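Local coordinates for malyl-CoA lyase/beta-methylmalyl-CoA lyase (PDB 5UGR), which belongs to the HpcH/HpaI aldolase/citrate lyase family of TIM-barrel lyases and carries a magnesium ion bound by acidic side chains, at residues Glu17-Gly22 with Trp254-Ser259; Leu43-Ala48 with Met74-Gly79. One frame throughout, in Å; residues are numbered along the deposited sequence.

Interaction 1: residues Glu17-Gly22 with Trp254-Ser259; sequences ELAVPG and WAIHPS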
ATOM      1  N   GLU A  17      28.701  12.764 -17.746  1.00 14.93           N
ATOM      2  CA  GLU A  17      28.827  11.334 -17.390  1.00 14.78           C
ATOM      3  C   GLU A  17      29.249  10.598 -18.634  1.00 14.93           C
ATOM      4  O   GLU A  17      28.444  10.413 -19.569  1.00 15.28           O
ATOM      5  CB  GLU A  17      27.494  10.846 -16.836  1.00 14.16           C
ATOM      6  CG  GLU A  17      27.429   9.363 -16.515  1.00 14.84           C
ATOM      7  CD  GLU A  17      26.171   8.942 -15.748  1.00 15.17           C
ATOM      8  OE1 GLU A  17      25.907   7.704 -15.611  1.00 14.91           O
ATOM      9  OE2 GLU A  17      25.454   9.860 -15.262  1.00 14.17           O
ATOM     10  N   LEU A  18      30.528  10.174 -18.657  1.00 15.74           N
ATOM     11  CA  LEU A  18      31.099   9.550 -19.856  1.00 17.93           C
ATOM     12  C   LEU A  18      30.987   8.040 -19.762  1.00 16.07           C
ATOM     13  O   LEU A  18      31.427   7.442 -18.776  1.00 17.04           O
ATOM     14  CB  LEU A  18      32.569   9.945 -19.979  1.00 16.94           C
ATOM     15  CG  LEU A  18      33.364   9.327 -21.110  1.00 18.67           C
ATOM     16  CD1 LEU A  18      32.896   9.901 -22.431  1.00 20.19           C
ATOM     17  CD2 LEU A  18      34.844   9.589 -20.935  1.00 20.66           C
ATOM     18  N   ALA A  19      30.431   7.440 -20.816  1.00 15.74           N
ATOM     19  CA  ALA A  19      30.309   6.017 -20.980  1.00 16.86           C
ATOM     20  C   ALA A  19      31.516   5.459 -21.702  1.00 17.66           C
ATOM     21  O   ALA A  19      31.833   5.917 -22.795  1.00 21.46           O
ATOM     22  CB  ALA A  19      29.085   5.715 -21.799  1.00 19.45           C
ATOM     23  N   VAL A  20      32.153   4.449 -21.119  1.00 15.54           N
ATOM     24  CA  VAL A  20      33.359   3.860 -21.736  1.00 16.75           C
ATOM     25  C   VAL A  20      33.234   2.329 -21.740  1.00 18.55           C
ATOM     26  O   VAL A  20      33.174   1.734 -20.681  1.00 18.89           O
ATOM     27  CB  VAL A  20      34.635   4.268 -21.006  1.00 20.64           C
ATOM     28  CG1 VAL A  20      35.863   3.776 -21.804  1.00 24.33           C
ATOM     29  CG2 VAL A  20      34.725   5.755 -20.738  1.00 22.49           C
ATOM     30  N   PRO A  21      33.256   1.687 -22.917  1.00 19.18           N
ATOM     31  CA  PRO A  21      33.152   0.247 -22.926  1.00 18.78           C
ATOM     32  C   PRO A  21      34.339  -0.476 -22.306  1.00 19.63           C
ATOM     33  O   PRO A  21      35.491  -0.190 -22.649  1.00 21.73           O
ATOM     34  CB  PRO A  21      32.977  -0.126 -24.387  1.00 21.69           C
ATOM     35  CG  PRO A  21      32.659   1.124 -25.101  1.00 32.95           C
ATOM     36  CD  PRO A  21      33.246   2.253 -24.277  1.00 23.93           C
ATOM     37  N   GLY A  22      34.042  -1.469 -21.448  1.00 18.30           N
ATOM     38  CA  GLY A  22      35.130  -2.230 -20.810  1.00 19.51           C
ATOM     39  C   GLY A  22      35.921  -3.109 -21.745  1.00 21.53           C
ATOM     40  O   GLY A  22      36.983  -3.679 -21.371  1.00 23.91           O
ATOM     41  N   TRP A 254      24.735  12.582 -20.073  1.00 13.62           N
ATOM     42  CA  TRP A 254      25.732  11.679 -20.585  1.00 14.80           C
ATOM     43  C   TRP A 254      26.510  12.274 -21.767  1.00 14.89           C
ATOM     44  O   TRP A 254      25.976  13.005 -22.581  1.00 15.61           O
ATOM     45  CB  TRP A 254      25.129  10.356 -21.048  1.00 14.44           C
ATOM     46  CG  TRP A 254      24.590   9.495 -19.947  1.00 13.99           C
ATOM     47  CD1 TRP A 254      24.169   9.865 -18.686  1.00 13.35           C
ATOM     48  CD2 TRP A 254      24.323   8.108 -20.067  1.00 12.93           C
ATOM     49  NE1 TRP A 254      23.696   8.767 -18.013  1.00 13.63           N
ATOM     50  CE2 TRP A 254      23.766   7.669 -18.840  1.00 13.21           C
ATOM     51  CE3 TRP A 254      24.499   7.197 -21.091  1.00 14.48           C
ATOM     52  CZ2 TRP A 254      23.393   6.352 -18.639  1.00 15.13           C
ATOM     53  CZ3 TRP A 254      24.139   5.901 -20.906  1.00 16.94           C
ATOM     54  CH2 TRP A 254      23.572   5.472 -19.692  1.00 16.08           C
ATOM     55  N   ALA A 255      27.763  11.826 -21.846  1.00 15.18           N
ATOM     56  CA  ALA A 255      28.607  11.962 -23.014  1.00 15.68           C
ATOM     57  C   ALA A 255      28.938  10.546 -23.503  1.00 16.95           C
ATOM     58  O   ALA A 255      29.466   9.717 -22.752  1.00 18.44           O
ATOM     59  CB  ALA A 255      29.871  12.756 -22.694  1.00 18.34           C
ATOM     60  N   ILE A 256      28.626  10.292 -24.749  1.00 18.44           N
ATOM     61  CA  ILE A 256      28.969   9.004 -25.369  1.00 20.69           C
ATOM     62  C   ILE A 256      29.952   9.200 -26.520  1.00 22.95           C
ATOM     63  O   ILE A 256      30.286   8.238 -27.226  1.00 28.50           O
ATOM     64  CB  ILE A 256      27.731   8.162 -25.781  1.00 20.72           C
ATOM     65  CG1 ILE A 256      26.854   8.876 -26.784  1.00 22.67           C
ATOM     66  CG2 ILE A 256      26.896   7.735 -24.567  1.00 23.53           C
ATOM     67  CD1 ILE A 256      25.867   7.915 -27.460  1.00 23.46           C
ATOM     68  N   HIS A 257      30.418  10.422 -26.694  1.00 20.42           N
ATOM     69  CA  HIS A 257      31.507  10.786 -27.628  1.00 21.39           C
ATOM     70  C   HIS A 257      32.274  11.889 -26.953  1.00 21.39           C
ATOM     71  O   HIS A 257      31.681  12.742 -26.264  1.00 20.95           O
ATOM     72  CB  HIS A 257      30.900  11.303 -28.906  1.00 23.40           C
ATOM     73  CG  HIS A 257      31.896  11.611 -29.970  1.00 30.09           C
ATOM     74  ND1 HIS A 257      32.501  12.852 -30.110  1.00 32.73           N
ATOM     75  CD2 HIS A 257      32.381  10.841 -30.965  1.00 30.96           C
ATOM     76  CE1 HIS A 257      33.325  12.817 -31.140  1.00 32.00           C
ATOM     77  NE2 HIS A 257      33.274  11.609 -31.681  1.00 42.21           N
ATOM     78  N   PRO A 258      33.624  11.892 -27.076  1.00 23.49           N
ATOM     79  CA  PRO A 258      34.386  12.866 -26.303  1.00 24.02           C
ATOM     80  C   PRO A 258      34.008  14.337 -26.482  1.00 23.28           C
ATOM     81  O   PRO A 258      34.134  15.141 -25.549  1.00 23.95           O
ATOM     82  CB  PRO A 258      35.843  12.598 -26.748  1.00 30.24           C
ATOM     83  CG  PRO A 258      35.842  11.197 -27.229  1.00 32.57           C
ATOM     84  CD  PRO A 258      34.499  10.975 -27.839  1.00 28.51           C
ATOM     85  N   SER A 259      33.545  14.696 -27.668  1.00 23.16           N
ATOM     86  CA  SER A 259      33.073  16.060 -27.958  1.00 25.04           C
ATOM     87  C   SER A 259      31.936  16.540 -27.060  1.00 20.90           C
ATOM     88  O   SER A 259      31.769  17.721 -26.843  1.00 23.01           O
ATOM     89  CB  SER A 259      32.603  16.172 -29.391  1.00 26.59           C
ATOM     90  OG  SER A 259      31.399  15.411 -29.646  1.00 27.22           O
TER
HETATM   91  O   HOH W   1      30.793   5.610 -25.306  1.00 33.40           O
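Glu17 and Leu18 run parallel to Trp254 and Ala255 as paired beta strands, joined by two backbone hydrogen bonds, from Ala255 N to Glu17 O (2.8 Å) and from Ala19 N to Ala255 O (3.1 Å). Ala255 thus uses both its N-H and its carbonyl on the neighbouring strand. Further along, the strands part, and a water bridges the gap by donating to Ala19 O and, at longer range, to Ile256 O.

Glu17 and Trp254 lie side by side on the inner face of the sheet. An extended chain with CG anti to the backbone N (chi1 176°) carries the glutamate over the indole, and Glu17 CG makes a CH-pi contact 4.2 Å from the centroid of the five-membered ring of Trp254. The carboxylate follows, tilted 38° from the ring plane, and Glu17 CD comes to 3.4 Å from Trp254 NE1. The polar ends have outside partners: His14 for Glu17 OE2 and Ser162 for Trp254 NE1. On the other face, Leu18 CD1 touches Ala255 CB at 4.2 Å, and both side chains pack on Ile261 of helix 259-268. Beyond the strand, His257 ND1 accepts from Ser259 N and caps the start of that helix. This pairing of the first strand with the last is the closure of a TIM barrel, with the nearest atom of the Trp254 side chain about 6 Å from the bound magnesium ion.

Interaction 2: residues Leu43-Ala48 with Met74-Gly79; sequences LEDAVA and MIRING. With MG (magnesium ion), chain B.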
ATOM      1  N   LEU A  43      29.926  -2.783 -18.636  1.00 14.49           N
ATOM      2  CA  LEU A  43      29.902  -4.235 -18.853  1.00 14.98           C
ATOM      3  C   LEU A  43      28.672  -4.691 -19.575  1.00 14.82           C
ATOM      4  O   LEU A  43      28.548  -5.864 -19.903  1.00 15.63           O
ATOM      5  CB  LEU A  43      29.951  -4.951 -17.479  1.00 15.92           C
ATOM      6  CG  LEU A  43      31.184  -4.582 -16.622  1.00 16.89           C
ATOM      7  CD1 LEU A  43      30.864  -4.308 -15.166  1.00 22.60           C
ATOM      8  CD2 LEU A  43      32.185  -5.643 -16.713  1.00 23.38           C
ATOM      9  N   GLU A  44      27.730  -3.764 -19.722  1.00 13.73           N
ATOM     10  CA  GLU A  44      26.354  -4.054 -20.157  1.00 14.07           C
ATOM     11  C   GLU A  44      26.168  -3.739 -21.648  1.00 15.30           C
ATOM     12  O   GLU A  44      26.821  -4.371 -22.499  1.00 16.62           O
ATOM     13  CB  GLU A  44      25.340  -3.390 -19.164  1.00 14.70           C
ATOM     14  CG  GLU A  44      23.879  -3.880 -19.308  1.00 15.10           C
ATOM     15  CD  GLU A  44      22.845  -2.855 -19.717  1.00 15.17           C
ATOM     16  OE1 GLU A  44      23.261  -1.723 -20.093  1.00 16.00           O
ATOM     17  OE2 GLU A  44      21.620  -3.228 -19.699  1.00 15.73           O
ATOM     18  N   ASP A  45      25.323  -2.761 -21.986  1.00 14.61           N
ATOM     19  CA  ASP A  45      24.835  -2.606 -23.367  1.00 15.74           C
ATOM     20  C   ASP A  45      25.977  -2.588 -24.450  1.00 16.47           C
ATOM     21  O   ASP A  45      25.838  -3.178 -25.531  1.00 18.48           O
ATOM     22  CB  ASP A  45      24.051  -1.302 -23.539  1.00 18.87           C
ATOM     23  CG  ASP A  45      22.599  -1.354 -23.114  1.00 19.51           C
ATOM     24  OD1 ASP A  45      21.981  -2.453 -23.179  1.00 22.98           O
ATOM     25  OD2 ASP A  45      22.064  -0.234 -22.705  1.00 17.82           O
ATOM     26  N   ALA A  46      27.072  -1.857 -24.201  1.00 15.48           N
ATOM     27  CA  ALA A  46      28.107  -1.719 -25.229  1.00 17.64           C
ATOM     28  C   ALA A  46      29.014  -2.891 -25.381  1.00 17.81           C
ATOM     29  O   ALA A  46      29.881  -2.861 -26.245  1.00 24.33           O
ATOM     30  CB  ALA A  46      28.931  -0.439 -24.976  1.00 18.95           C
ATOM     31  N   VAL A  47      28.852  -3.932 -24.560  1.00 17.09           N
ATOM     32  CA  VAL A  47      29.776  -5.062 -24.590  1.00 17.18           C
ATOM     33  C   VAL A  47      29.037  -6.321 -25.030  1.00 18.37           C
ATOM     34  O   VAL A  47      28.040  -6.723 -24.419  1.00 18.52           O
ATOM     35  CB  VAL A  47      30.441  -5.283 -23.229  1.00 18.49           C
ATOM     36  CG1 VAL A  47      31.411  -6.458 -23.273  1.00 20.63           C
ATOM     37  CG2 VAL A  47      31.161  -4.043 -22.705  1.00 20.88           C
ATOM     38  N   ALA A  48      29.521  -6.939 -26.103  1.00 18.99           N
ATOM     39  CA  ALA A  48      28.856  -8.142 -26.622  1.00 21.55           C
ATOM     40  C   ALA A  48      28.967  -9.249 -25.591  1.00 19.72           C
ATOM     41  O   ALA A  48      29.952  -9.301 -24.891  1.00 20.02           O
ATOM     42  CB  ALA A  48      29.490  -8.602 -27.919  1.00 22.09           C
ATOM     43  N   MET A  74      32.570   4.720 -11.795  1.00 14.98           N
ATOM     44  CA  MET A  74      31.409   3.845 -11.726  0.50 14.87           C
ATOM     45  C   MET A  74      31.572   2.664 -12.682  1.00 15.14           C
ATOM     46  O   MET A  74      32.325   2.753 -13.644  1.00 15.84           O
ATOM     47  CB  MET A  74      30.168   4.699 -12.088  0.50 13.44           C
ATOM     48  CG  MET A  74      28.786   4.069 -11.873  0.50 11.95           C
ATOM     49  SD  MET A  74      27.508   5.342 -11.655  0.50 12.60           S
ATOM     50  CE  MET A  74      27.554   6.149 -13.262  0.50 12.57           C
ATOM     51  N   ILE A  75      30.824   1.595 -12.434  1.00 14.24           N
ATOM     52  CA  ILE A  75      30.641   0.549 -13.435  1.00 13.13           C
ATOM     53  C   ILE A  75      29.147   0.404 -13.725  1.00 13.42           C
ATOM     54  O   ILE A  75      28.314   0.532 -12.803  1.00 14.03           O
ATOM     55  CB  ILE A  75      31.190  -0.806 -12.982  1.00 13.75           C
ATOM     56  CG1 ILE A  75      30.638  -1.266 -11.593  1.00 14.45           C
ATOM     57  CG2 ILE A  75      32.708  -0.800 -12.979  1.00 16.34           C
ATOM     58  CD1 ILE A  75      31.062  -2.609 -11.053  1.00 15.40           C
ATOM     59  N   ARG A  76      28.833   0.167 -15.006  1.00 13.38           N
ATOM     60  CA  ARG A  76      27.468  -0.225 -15.384  1.00 13.24           C
ATOM     61  C   ARG A  76      27.487  -1.760 -15.459  1.00 13.32           C
ATOM     62  O   ARG A  76      28.108  -2.363 -16.341  1.00 14.49           O
ATOM     63  CB  ARG A  76      26.946   0.382 -16.640  1.00 13.30           C
ATOM     64  CG  ARG A  76      25.506  -0.103 -16.933  1.00 14.33           C
ATOM     65  CD  ARG A  76      24.790   0.655 -18.025  1.00 14.58           C
ATOM     66  NE  ARG A  76      25.445   0.580 -19.345  1.00 13.42           N
ATOM     67  CZ  ARG A  76      25.013   1.219 -20.428  1.00 12.93           C
ATOM     68  NH1 ARG A  76      23.898   1.949 -20.357  1.00 14.88           N
ATOM     69  NH2 ARG A  76      25.704   1.243 -21.573  1.00 16.82           N
ATOM     70  N   ILE A  77      26.910  -2.372 -14.416  1.00 13.68           N
ATOM     71  CA  ILE A  77      26.783  -3.813 -14.342  1.00 13.32           C
ATOM     72  C   ILE A  77      25.763  -4.353 -15.313  1.00 14.29           C
ATOM     73  O   ILE A  77      24.962  -3.613 -15.852  1.00 13.90           O
ATOM     74  CB  ILE A  77      26.500  -4.325 -12.912  1.00 13.62           C
ATOM     75  CG1 ILE A  77      25.155  -3.772 -12.373  1.00 13.17           C
ATOM     76  CG2 ILE A  77      27.617  -3.893 -11.981  1.00 14.12           C
ATOM     77  CD1 ILE A  77      24.797  -4.298 -11.021  1.00 13.86           C
ATOM     78  N   ASN A  78      25.837  -5.664 -15.546  1.00 13.64           N
ATOM     79  CA  ASN A  78      24.839  -6.309 -16.378  1.00 14.08           C
ATOM     80  C   ASN A  78      23.465  -6.328 -15.712  1.00 13.07           C
ATOM     81  O   ASN A  78      23.323  -6.115 -14.482  1.00 13.85           O
ATOM     82  CB  ASN A  78      25.334  -7.696 -16.795  1.00 13.62           C
ATOM     83  CG  ASN A  78      26.264  -7.594 -17.974  1.00 15.45           C
ATOM     84  OD1 ASN A  78      25.818  -7.402 -19.140  1.00 15.93           O
ATOM     85  ND2 ASN A  78      27.572  -7.621 -17.696  1.00 16.24           N
ATOM     86  N   GLY A  79      22.466  -6.612 -16.520  1.00 13.16           N
ATOM     87  CA  GLY A  79      21.081  -6.633 -16.025  1.00 13.52           C
ATOM     88  C   GLY A  79      20.818  -7.749 -15.019  1.00 13.50           C
ATOM     89  O   GLY A  79      21.464  -8.807 -15.022  1.00 14.25           O
TER
HETATM   90 MG    MG B 401      20.308   0.270 -21.666  1.00 16.70          MG
HETATM   91  O   HOH W   2      19.942  -1.806 -21.410  1.00 18.01           O
HETATM   92  O   HOH W   3      21.491   0.212 -19.984  1.00 14.09           O
HETATM   93  O   HOH W   4      23.439   2.432 -23.245  1.00 27.82           O
HETATM   94  O   HOH W   5      20.847   2.249 -21.964  1.00 20.40           O
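With CG anti to the backbone N (chi1 -166°) and the chain bent at chi2 (-117°), Glu44 brings OE1 over one face of the Arg76 guanidinium, while a bend at chi3 of Arg76 turns that group toward the loop. Glu44 OE1 lies 3.3 Å from Arg76 NE, well out of the guanidinium plane, so this salt bridge rests on charge alone; the stronger partner of Arg76 NE is Asp42, in a second salt bridge. The same Glu44 oxygen accepts from Asp45 N, and Asp45 CB packs on the same guanidinium face, 3.6 Å from Arg76 NH2. Asp45 OD2 binds the magnesium ion at 2.1 Å, as do three waters, with Glu140 and Asp167 contributing the other protein ligands.

Beside this polar group, Leu43 N donates to Arg76 O (3.0 Å), and Asn78 ND2 reaches Leu43 O from above the carbonyl plane (3.0 Å); ND2 also bonds Asp88. Leu43 CD1 rests against Ile75 CB.

Asp45 thus binds the metal directly, whereas Glu44 belongs to the second shell, accepting from two of the metal's waters, one at each carboxylate oxygen. The nearby Arg76, with Arg301 of the second subunit on Asp45 OD1, probably offsets the negative charge gathered around the metal.

How the interactions relate
From the N terminus, the chain enters the barrel through strand 16-21, the first half of interaction 1, and passes by helix 25-32 and strand 38-42 to the loop 43-48. Interaction 2 then closes a short loop, since helix 52-65 and strand 72-76 bring the chain back beside that loop after 25 residues. Interaction 1 closes much later, at strand 252-255, so interaction 2 is nested inside it. One seals the barrel between its first and last strands; the other ties the loop after the second strand to the end of the third. They meet directly: Trp254 CH2 lies 3.6 Å from Arg76 NH1, and Pro21 CG packs on Ala46 CB at 4.0 Å.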